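PDB 4WES: nitrogenase molybdenum-iron protein alpha chain from Clostridium pasteurianum, which forms part of the molybdenum-iron component of nitrogenase, which reduces dinitrogen to ammonia with electrons from ferredoxin, driven by ATP hydrolysis. Local coordinates for residues V141-P146 against D152-V157. Numbering follows the deposited sequence. Where two conformers were deposited one is given.
Sequences VYATCP and DDILAV. With CLF (Fe(8)-S(7) cluster), chain H.
Strand 138-143 at Val141 and the first turn of the helix starting at Ile154 lie closest at these two residues, whose CA atoms are 7.3 Å apart, and no hydrogen bond links the segments. Ile154 carries the contact: with CG1 set between its backbone N and carbonyl carbon (chi1 64°) and the chain extended beyond, CD1 reaches onto the strand, 4.0 Å from Ala143 CB. The side chains of Val141 and Ile154 run antiparallel alongside one another, Val141 CG1, in one of its two conformers, lying 4.1 Å from Ile154 CD1. The methyl also meets the backbone in van der Waals contact, 4.0 Å from Val141 O. Asp153 N-caps the helix: its OD1 accepts from Ala156 N at 3.1 Å, nearly straight (166°) but from well above the carboxylate plane. Tyr142 points away from this helix and packs on helix 54-63. Shortly after the strand, Cys145 SG binds iron atom FE1 at 2.3 Å, so the packing adjoins a ligand of the [8Fe-7S] cluster shared with the beta chain. Strand 138-143 runs between strands 69-74 and 169-172, and helix 154-165 lies in the beta-alpha-beta crossover to the latter; Leu123 of helix 120-134 packs against both Val141 and Ile154.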
loop_
_atom_site.group_PDB
_atom_site.type_symbol
_atom_site.label_atom_id
_atom_site.label_comp_id
_atom_site.label_asym_id
_atom_site.label_seq_id
_atom_site.Cartn_x
_atom_site.Cartn_y
_atom_site.Cartn_z
ATOM N N VAL A 141 -35.375 11.314 17.409
ATOM C CA VAL A 141 -34.580 12.196 18.239
ATOM C C VAL A 141 -34.228 11.445 19.502
ATOM O O VAL A 141 -35.128 10.970 20.205
ATOM C CB VAL A 141 -35.365 13.434 18.648
ATOM C CG1 VAL A 141 -34.511 14.297 19.572
ATOM C CG2 VAL A 141 -35.824 14.200 17.416
ATOM N N TYR A 142 -32.930 11.334 19.811
ATOM C CA TYR A 142 -32.466 10.469 20.876
ATOM C C TYR A 142 -31.744 11.299 21.934
ATOM O O TYR A 142 -30.747 11.963 21.623
ATOM C CB TYR A 142 -31.520 9.389 20.304
ATOM C CG TYR A 142 -32.247 8.563 19.280
ATOM C CD1 TYR A 142 -32.972 7.444 19.626
ATOM C CD2 TYR A 142 -32.270 8.954 17.967
ATOM C CE1 TYR A 142 -33.694 6.739 18.682
ATOM C CE2 TYR A 142 -33.014 8.291 17.003
ATOM C CZ TYR A 142 -33.729 7.169 17.377
ATOM O OH TYR A 142 -34.495 6.482 16.453
ATOM N N ALA A 143 -32.241 11.258 23.166
ATOM C CA ALA A 143 -31.589 11.962 24.252
ATOM C C ALA A 143 -30.264 11.291 24.649
ATOM O O ALA A 143 -30.085 10.094 24.501
ATOM C CB ALA A 143 -32.500 12.052 25.466
ATOM N N THR A 144 -29.392 12.113 25.197
ATOM C CA THR A 144 -28.094 11.729 25.718
ATOM C C THR A 144 -27.957 12.340 27.123
ATOM O O THR A 144 -28.808 13.126 27.544
ATOM C CB THR A 144 -26.965 12.221 24.814
ATOM O OG1 THR A 144 -26.999 13.631 24.771
ATOM C CG2 THR A 144 -27.051 11.604 23.454
ATOM N N CYS A 145 -26.867 12.011 27.833
ATOM C CA CYS A 145 -26.673 12.461 29.215
ATOM C C CYS A 145 -27.155 13.871 29.572
ATOM O O CYS A 145 -27.848 14.008 30.585
ATOM C CB CYS A 145 -25.212 12.254 29.633
ATOM S SG CYS A 145 -24.782 10.525 29.937
ATOM N N PRO A 146 -26.767 14.928 28.829
ATOM C CA PRO A 146 -27.128 16.268 29.321
ATOM C C PRO A 146 -28.590 16.689 29.143
ATOM O O PRO A 146 -29.005 17.673 29.733
ATOM C CB PRO A 146 -26.236 17.204 28.533
ATOM C CG PRO A 146 -25.510 16.395 27.564
ATOM C CD PRO A 146 -25.867 14.987 27.670
ATOM N N ASP A 152 -34.217 20.402 28.302
ATOM C CA ASP A 152 -34.741 20.267 26.957
ATOM C C ASP A 152 -35.881 19.250 26.928
ATOM O O ASP A 152 -35.706 18.112 27.269
ATOM C CB ASP A 152 -33.651 19.794 25.993
ATOM C CG ASP A 152 -32.677 20.883 25.549
ATOM O OD1 ASP A 152 -32.684 22.016 26.092
ATOM O OD2 ASP A 152 -31.873 20.583 24.638
ATOM N N ASP A 153 -37.046 19.663 26.435
ATOM C CA ASP A 153 -38.216 18.801 26.271
ATOM C C ASP A 153 -38.268 18.330 24.818
ATOM O O ASP A 153 -38.908 18.958 23.940
ATOM C CB ASP A 153 -39.488 19.508 26.693
ATOM C CG ASP A 153 -40.727 18.617 26.593
ATOM O OD1 ASP A 153 -40.641 17.530 26.016
ATOM O OD2 ASP A 153 -41.802 19.002 27.113
ATOM N N ILE A 154 -37.613 17.217 24.551
ATOM C CA ILE A 154 -37.511 16.746 23.181
ATOM C C ILE A 154 -38.836 16.207 22.668
ATOM O O ILE A 154 -39.098 16.206 21.459
ATOM C CB ILE A 154 -36.372 15.724 22.977
ATOM C CG1 ILE A 154 -36.599 14.431 23.777
ATOM C CG2 ILE A 154 -35.038 16.368 23.301
ATOM C CD1 ILE A 154 -35.686 13.272 23.374
ATOM N N LEU A 155 -39.692 15.739 23.569
ATOM C CA LEU A 155 -41.015 15.269 23.153
ATOM C C LEU A 155 -41.792 16.434 22.509
ATOM O O LEU A 155 -42.417 16.271 21.444
ATOM C CB LEU A 155 -41.803 14.706 24.351
ATOM C CG LEU A 155 -43.113 13.988 24.123
ATOM C CD1 LEU A 155 -42.927 12.629 23.523
ATOM C CD2 LEU A 155 -43.878 13.824 25.427
ATOM N N ALA A 156 -41.785 17.580 23.165
ATOM C CA ALA A 156 -42.488 18.749 22.661
ATOM C C ALA A 156 -41.870 19.290 21.371
ATOM O O ALA A 156 -42.590 19.656 20.427
ATOM C CB ALA A 156 -42.547 19.801 23.741
ATOM N N VAL A 157 -40.534 19.330 21.306
ATOM C CA VAL A 157 -39.872 19.746 20.085
ATOM C C VAL A 157 -40.268 18.862 18.912
ATOM O O VAL A 157 -40.583 19.335 17.813
ATOM C CB VAL A 157 -38.338 19.795 20.227
ATOM C CG1 VAL A 157 -37.682 20.125 18.910
ATOM C CG2 VAL A 157 -37.948 20.803 21.278
HETATM FE FE1 CLF H . -24.026 9.493 28.011
HETATM FE FE2 CLF H . -21.903 8.449 27.211
HETATM FE FE3 CLF H . -24.233 7.075 26.649
HETATM FE FE4 CLF H . -23.585 9.408 25.429
HETATM S S1 CLF H . -22.406 10.858 26.915
HETATM S S2A CLF H . -23.267 7.407 28.732
HETATM S S4A CLF H . -22.482 7.424 25.227
HETATM S S3A CLF H . -25.626 8.932 26.409
HETATM FE FE5 CLF H . -21.298 11.284 23.655
HETATM FE FE6 CLF H . -20.359 13.679 26.197
HETATM FE FE7 CLF H . -18.842 11.994 24.641
HETATM FE FE8 CLF H . -20.089 10.569 26.552
HETATM S S2B CLF H . -20.560 13.350 23.937
HETATM S S3B CLF H . -18.657 12.295 26.931
HETATM S S4B CLF H . -19.667 9.852 24.389
#